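Local coordinates for protein alpha-L-rhamnosidase (PDB 6GSZ) that probably hydrolyses terminal non-reducing alpha-L-rhamnose residues from alpha-L-rhamnosides and carries bound calcium ions and N-linked glycans, at residues A674-I685 / T705-A714. Sequence-based numbering, arbitrary orientation.
Sequences AQSAAKRLVNII and TLSKYGESDA
Tyr709, in one of its two modelled conformers, lays its side chain along the 674-685 helix, the base of the ring against Ala678 (CB to Tyr709 CG 3.7 Å) and its hydroxyl end beside Ala674 CB, while Gln675 CG comes up at the ring edge. Phe668, from a loop, also touches Ala674. The tyrosine stands where helix 699-708 ends in a Schellman motif, with Gly710 at positive phi (76°) as the C-prime residue. Helix 671-687 packs against this turn, which leads into helix 712-719, within the six-hairpin, (alpha/alpha)6-type glycosidase domain. Leu706 O accepts from both Tyr709 N and Glu711 N. Leu706 fills the apolar middle: CD2 lies 3.9 Å from Val682 CG2 and also meets Leu681 CD2, whereas CD1 meets Ile685 CD1 tip to tip. Beyond it, Val682 CG1 touches Ala714 CB at the start of helix 712-719. Glu711, at the N-cap position of that helix, bends at chi2 (-75°) and passes its chain across Val682, CG resting 3.7 Å from Val682 CG2. Its carboxylate thereby meets Lys679 in a salt bridge: Lys679 NZ lies 2.6 Å from Glu711 OE2, on the syn lone-pair side of that oxygen.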
ATOM      1  N   ALA A 674      -0.127  22.826  28.920  1.00 14.34           N
ATOM      2  CA  ALA A 674       0.304  21.706  28.089  1.00 15.32           C
ATOM      3  C   ALA A 674       1.458  20.965  28.771  1.00 15.13           C
ATOM      4  O   ALA A 674       1.462  19.753  28.858  1.00 16.46           O
ATOM      5  CB  ALA A 674       0.706  22.181  26.716  1.00 15.82           C
ATOM      6  N   GLN A 675       2.448  21.704  29.306  1.00 15.86           N
ATOM      7  CA  GLN A 675       3.586  21.046  29.944  1.00 17.60           C
ATOM      8  C   GLN A 675       3.099  20.231  31.172  1.00 16.38           C
ATOM      9  O   GLN A 675       3.584  19.133  31.439  1.00 17.29           O
ATOM     10  CB  GLN A 675       4.656  22.078  30.364  1.00 19.97           C
ATOM     11  CG  GLN A 675       5.363  22.746  29.186  1.00 24.17           C
ATOM     12  CD  GLN A 675       6.146  24.018  29.477  1.00 32.74           C
ATOM     13  OE1 GLN A 675       6.331  24.442  30.624  1.00 45.76           O
ATOM     14  NE2 GLN A 675       6.612  24.665  28.414  1.00 41.21           N
ATOM     15  N   SER A 676       2.162  20.780  31.955  1.00 16.10           N
ATOM     16  CA  SER A 676       1.607  20.074  33.107  1.00 18.07           C
ATOM     17  C   SER A 676       0.920  18.787  32.642  1.00 16.33           C
ATOM     18  O   SER A 676       1.093  17.745  33.259  1.00 16.70           O
ATOM     19  CB  SER A 676       0.636  20.949  33.897  1.00 18.94           C
ATOM     20  OG  SER A 676       1.342  22.005  34.512  1.00 23.60           O
ATOM     21  N   ALA A 677       0.139  18.891  31.553  1.00 15.88           N
ATOM     22  CA  ALA A 677      -0.568  17.707  30.989  1.00 15.80           C
ATOM     23  C   ALA A 677       0.436  16.633  30.532  1.00 14.84           C
ATOM     24  O   ALA A 677       0.226  15.417  30.751  1.00 17.58           O
ATOM     25  CB  ALA A 677      -1.477  18.186  29.898  1.00 16.39           C
ATOM     26  N   ALA A 678       1.536  17.046  29.910  1.00 14.82           N
ATOM     27  CA  ALA A 678       2.607  16.085  29.474  1.00 15.36           C
ATOM     28  C   ALA A 678       3.150  15.314  30.677  1.00 16.83           C
ATOM     29  O   ALA A 678       3.368  14.106  30.620  1.00 16.67           O
ATOM     30  CB  ALA A 678       3.704  16.751  28.687  1.00 16.60           C
ATOM     31  N   LYS A 679       3.423  16.018  31.781  1.00 16.87           N
ATOM     32  CA  LYS A 679       3.914  15.311  32.977  1.00 17.57           C
ATOM     33  C   LYS A 679       2.840  14.352  33.539  1.00 16.29           C
ATOM     34  O   LYS A 679       3.191  13.254  34.032  1.00 18.96           O
ATOM     35  CB  LYS A 679       4.408  16.323  34.009  1.00 19.20           C
ATOM     36  CG  LYS A 679       5.639  17.119  33.604  1.00 22.36           C
ATOM     37  CD  LYS A 679       6.853  16.258  33.454  1.00 27.40           C
ATOM     38  CE  LYS A 679       8.127  17.038  33.219  1.00 33.04           C
ATOM     39  NZ  LYS A 679       9.241  16.080  32.989  1.00 33.96           N
ATOM     40  N   ARG A 680       1.561  14.733  33.485  1.00 15.86           N
ATOM     41  CA  ARG A 680       0.510  13.825  33.935  1.00 17.09           C
ATOM     42  C   ARG A 680       0.400  12.604  33.021  1.00 17.61           C
ATOM     43  O   ARG A 680       0.165  11.499  33.524  1.00 18.50           O
ATOM     44  CB  ARG A 680      -0.854  14.515  34.001  1.00 17.39           C
ATOM     45  CG  ARG A 680      -0.917  15.597  35.058  1.00 18.79           C
ATOM     46  CD  ARG A 680      -2.331  15.952  35.462  1.00 19.27           C
ATOM     47  NE  ARG A 680      -3.194  16.294  34.353  1.00 18.33           N
ATOM     48  CZ  ARG A 680      -3.228  17.435  33.695  1.00 18.32           C
ATOM     49  NH1 ARG A 680      -2.458  18.450  34.089  1.00 19.92           N
ATOM     50  NH2 ARG A 680      -4.007  17.541  32.622  1.00 17.57           N
ATOM     51  N   LEU A 681       0.615  12.801  31.712  1.00 16.79           N
ATOM     52  CA  LEU A 681       0.612  11.671  30.767  1.00 14.87           C
ATOM     53  C   LEU A 681       1.699  10.658  31.159  1.00 16.04           C
ATOM     54  O   LEU A 681       1.470   9.422  31.236  1.00 17.56           O
ATOM     55  CB  LEU A 681       0.770  12.180  29.324  1.00 15.35           C
ATOM     56  CG  LEU A 681       0.901  11.072  28.273  1.00 15.89           C
ATOM     57  CD1 LEU A 681      -0.268  10.060  28.287  1.00 16.97           C
ATOM     58  CD2 LEU A 681       1.020  11.703  26.867  1.00 17.50           C
ATOM     59  N   VAL A 682       2.905  11.166  31.418  1.00 16.05           N
ATOM     60  CA  VAL A 682       4.043  10.297  31.791  1.00 16.98           C
ATOM     61  C   VAL A 682       3.710   9.550  33.094  1.00 19.23           C
ATOM     62  O   VAL A 682       4.038   8.360  33.210  1.00 19.29           O
ATOM     63  CB  VAL A 682       5.347  11.098  31.927  1.00 18.54           C
ATOM     64  CG1 VAL A 682       6.453  10.269  32.574  1.00 21.23           C
ATOM     65  CG2 VAL A 682       5.799  11.637  30.583  1.00 19.96           C
ATOM     66  N   ASN A 683       3.073  10.237  34.050  1.00 18.30           N
ATOM     67  CA  ASN A 683       2.710   9.632  35.325  1.00 21.08           C
ATOM     68  C   ASN A 683       1.695   8.498  35.119  1.00 20.19           C
ATOM     69  O   ASN A 683       1.881   7.431  35.733  1.00 21.45           O
ATOM     70  CB  ASN A 683       2.176  10.673  36.309  1.00 27.65           C
ATOM     71  CG  ASN A 683       1.921  10.085  37.678  1.00 30.78           C
ATOM     72  OD1 ASN A 683       2.846   9.587  38.312  1.00 31.92           O
ATOM     73  ND2 ASN A 683       0.678  10.105  38.121  1.00 31.71           N
ATOM     74  N   ILE A 684       0.664   8.727  34.289  1.00 19.95           N
ATOM     75  CA  ILE A 684      -0.361   7.691  33.988  1.00 17.91           C
ATOM     76  C   ILE A 684       0.311   6.468  33.343  1.00 19.31           C
ATOM     77  O   ILE A 684      -0.026   5.332  33.699  1.00 20.34           O
ATOM     78  CB  ILE A 684      -1.480   8.265  33.088  1.00 22.44           C
ATOM     79  CG1 ILE A 684      -2.432   9.146  33.901  1.00 26.37           C
ATOM     80  CG2 ILE A 684      -2.214   7.152  32.355  1.00 28.93           C
ATOM     81  CD1 ILE A 684      -3.069  10.269  33.098  1.00 36.90           C
ATOM     82  N   ILE A 685       1.246   6.711  32.416  1.00 17.68           N
ATOM     83  CA  ILE A 685       1.970   5.640  31.747  1.00 17.79           C
ATOM     84  C   ILE A 685       2.793   4.837  32.767  1.00 19.79           C
ATOM     85  O   ILE A 685       2.793   3.614  32.759  1.00 18.22           O
ATOM     86  CB  ILE A 685       2.817   6.216  30.603  1.00 16.67           C
ATOM     87  CG1 ILE A 685       1.911   6.724  29.475  1.00 16.18           C
ATOM     88  CG2 ILE A 685       3.858   5.224  30.131  1.00 18.31           C
ATOM     89  CD1 ILE A 685       2.618   7.636  28.466  1.00 18.01           C
ATOM     90  N   THR A 705       4.138  12.331  20.550  1.00 12.82           N
ATOM     91  CA  THR A 705       3.637  13.268  21.520  1.00 12.92           C
ATOM     92  C   THR A 705       4.630  13.339  22.683  1.00 13.21           C
ATOM     93  O   THR A 705       5.000  14.435  23.173  1.00 14.31           O
ATOM     94  CB  THR A 705       2.244  12.885  22.031  1.00 14.78           C
ATOM     95  OG1 THR A 705       1.315  12.874  20.939  1.00 15.55           O
ATOM     96  CG2 THR A 705       1.755  13.832  23.104  1.00 14.54           C
ATOM     97  N   LEU A 706       5.071  12.173  23.177  1.00 13.63           N
ATOM     98  CA  LEU A 706       5.978  12.144  24.306  1.00 14.54           C
ATOM     99  C   LEU A 706       7.298  12.800  23.913  1.00 14.58           C
ATOM    100  O   LEU A 706       7.855  13.617  24.680  1.00 14.84           O
ATOM    101  CB  LEU A 706       6.164  10.701  24.803  1.00 15.27           C
ATOM    102  CG  LEU A 706       4.959  10.137  25.544  1.00 16.28           C
ATOM    103  CD1 LEU A 706       5.049   8.624  25.602  1.00 19.10           C
ATOM    104  CD2 LEU A 706       4.863  10.723  26.940  1.00 18.15           C
ATOM    105  N   SER A 707       7.823  12.509  22.735  1.00 14.25           N
ATOM    106  CA  SER A 707       9.081  13.116  22.283  1.00 14.46           C
ATOM    107  C   SER A 707       8.931  14.633  22.101  1.00 14.37           C
ATOM    108  O   SER A 707       9.856  15.383  22.411  1.00 15.64           O
ATOM    109  CB  SER A 707       9.568  12.460  21.009  1.00 14.41           C
ATOM    110  OG  SER A 707       9.912  11.105  21.261  1.00 15.43           O
ATOM    111  N   LYS A 708       7.780  15.120  21.641  1.00 15.48           N
ATOM    112  CA  LYS A 708       7.513  16.548  21.445  1.00 15.94           C
ATOM    113  C   LYS A 708       7.735  17.300  22.766  1.00 17.19           C
ATOM    114  O   LYS A 708       8.208  18.453  22.745  1.00 18.86           O
ATOM    115  CB  LYS A 708       6.070  16.736  20.960  1.00 17.23           C
ATOM    116  CG  LYS A 708       5.572  18.172  20.845  1.00 18.77           C
ATOM    117  CD  LYS A 708       4.180  18.229  20.255  1.00 22.21           C
ATOM    118  CE  LYS A 708       3.636  19.639  20.121  1.00 24.99           C
ATOM    119  NZ  LYS A 708       2.451  19.661  19.236  1.00 30.12           N
ATOM    120  N   TYR A 709       7.471  16.634  23.899  1.00 15.09           N
ATOM    121  CA  TYR A 709       7.578  17.234  25.251  0.50 15.98           C
ATOM    122  C   TYR A 709       8.803  16.749  26.019  1.00 17.56           C
ATOM    123  O   TYR A 709       8.897  16.945  27.261  1.00 21.63           O
ATOM    124  CB  TYR A 709       6.285  16.974  26.026  0.50 17.54           C
ATOM    125  CG  TYR A 709       5.315  18.044  25.653  0.50 17.64           C
ATOM    126  CD1 TYR A 709       5.428  19.301  26.211  0.50 19.82           C
ATOM    127  CD2 TYR A 709       4.421  17.858  24.621  0.50 18.92           C
ATOM    128  CE1 TYR A 709       4.597  20.335  25.823  0.50 19.57           C
ATOM    129  CE2 TYR A 709       3.586  18.877  24.213  0.50 17.27           C
ATOM    130  CZ  TYR A 709       3.670  20.115  24.824  0.50 17.99           C
ATOM    131  OH  TYR A 709       2.866  21.110  24.396  0.50 18.58           O
ATOM    132  N   GLY A 710       9.777  16.190  25.288  1.00 17.25           N
ATOM    133  CA  GLY A 710      11.066  15.818  25.884  1.00 18.71           C
ATOM    134  C   GLY A 710      11.015  14.557  26.720  1.00 18.66           C
ATOM    135  O   GLY A 710      11.911  14.306  27.552  1.00 20.74           O
ATOM    136  N   GLU A 711       9.987  13.729  26.469  1.00 16.27           N
ATOM    137  CA  GLU A 711       9.777  12.536  27.274  1.00 17.08           C
ATOM    138  C   GLU A 711      10.044  11.260  26.461  1.00 15.87           C
ATOM    139  O   GLU A 711       9.338  10.255  26.645  1.00 15.44           O
ATOM    140  CB  GLU A 711       8.370  12.554  27.849  1.00 17.12           C
ATOM    141  CG  GLU A 711       8.068  13.780  28.689  1.00 18.08           C
ATOM    142  CD  GLU A 711       8.694  13.818  30.067  1.00 22.61           C
ATOM    143  OE1 GLU A 711       9.255  12.775  30.507  1.00 22.22           O
ATOM    144  OE2 GLU A 711       8.572  14.889  30.721  1.00 24.12           O
ATOM    145  N   SER A 712      11.062  11.281  25.592  1.00 15.72           N
ATOM    146  CA  SER A 712      11.435  10.091  24.849  1.00 16.27           C
ATOM    147  C   SER A 712      11.777   8.906  25.764  1.00 18.60           C
ATOM    148  O   SER A 712      11.537   7.776  25.385  1.00 17.89           O
ATOM    149  CB  SER A 712      12.551  10.340  23.837  1.00 17.32           C
ATOM    150  OG  SER A 712      12.149  11.239  22.820  1.00 18.25           O
ATOM    151  N   ASP A 713      12.398   9.127  26.925  1.00 17.74           N
ATOM    152  CA  ASP A 713      12.764   8.007  27.819  1.00 18.90           C
ATOM    153  C   ASP A 713      11.519   7.235  28.262  1.00 17.46           C
ATOM    154  O   ASP A 713      11.542   6.001  28.303  1.00 19.09           O
ATOM    155  CB  ASP A 713      13.532   8.513  29.049  1.00 20.39           C
ATOM    156  CG  ASP A 713      14.937   8.919  28.698  1.00 28.44           C
ATOM    157  OD1 ASP A 713      15.567   8.315  27.802  1.00 30.49           O
ATOM    158  OD2 ASP A 713      15.411   9.844  29.365  1.00 37.76           O
ATOM    159  N   ALA A 714      10.420   7.940  28.541  1.00 17.19           N
ATOM    160  CA  ALA A 714       9.165   7.279  28.894  1.00 17.01           C
ATOM    161  C   ALA A 714       8.684   6.380  27.746  1.00 16.40           C
ATOM    162  O   ALA A 714       8.220   5.284  27.981  1.00 17.10           O
ATOM    163  CB  ALA A 714       8.101   8.294  29.268  1.00 18.48           C
TER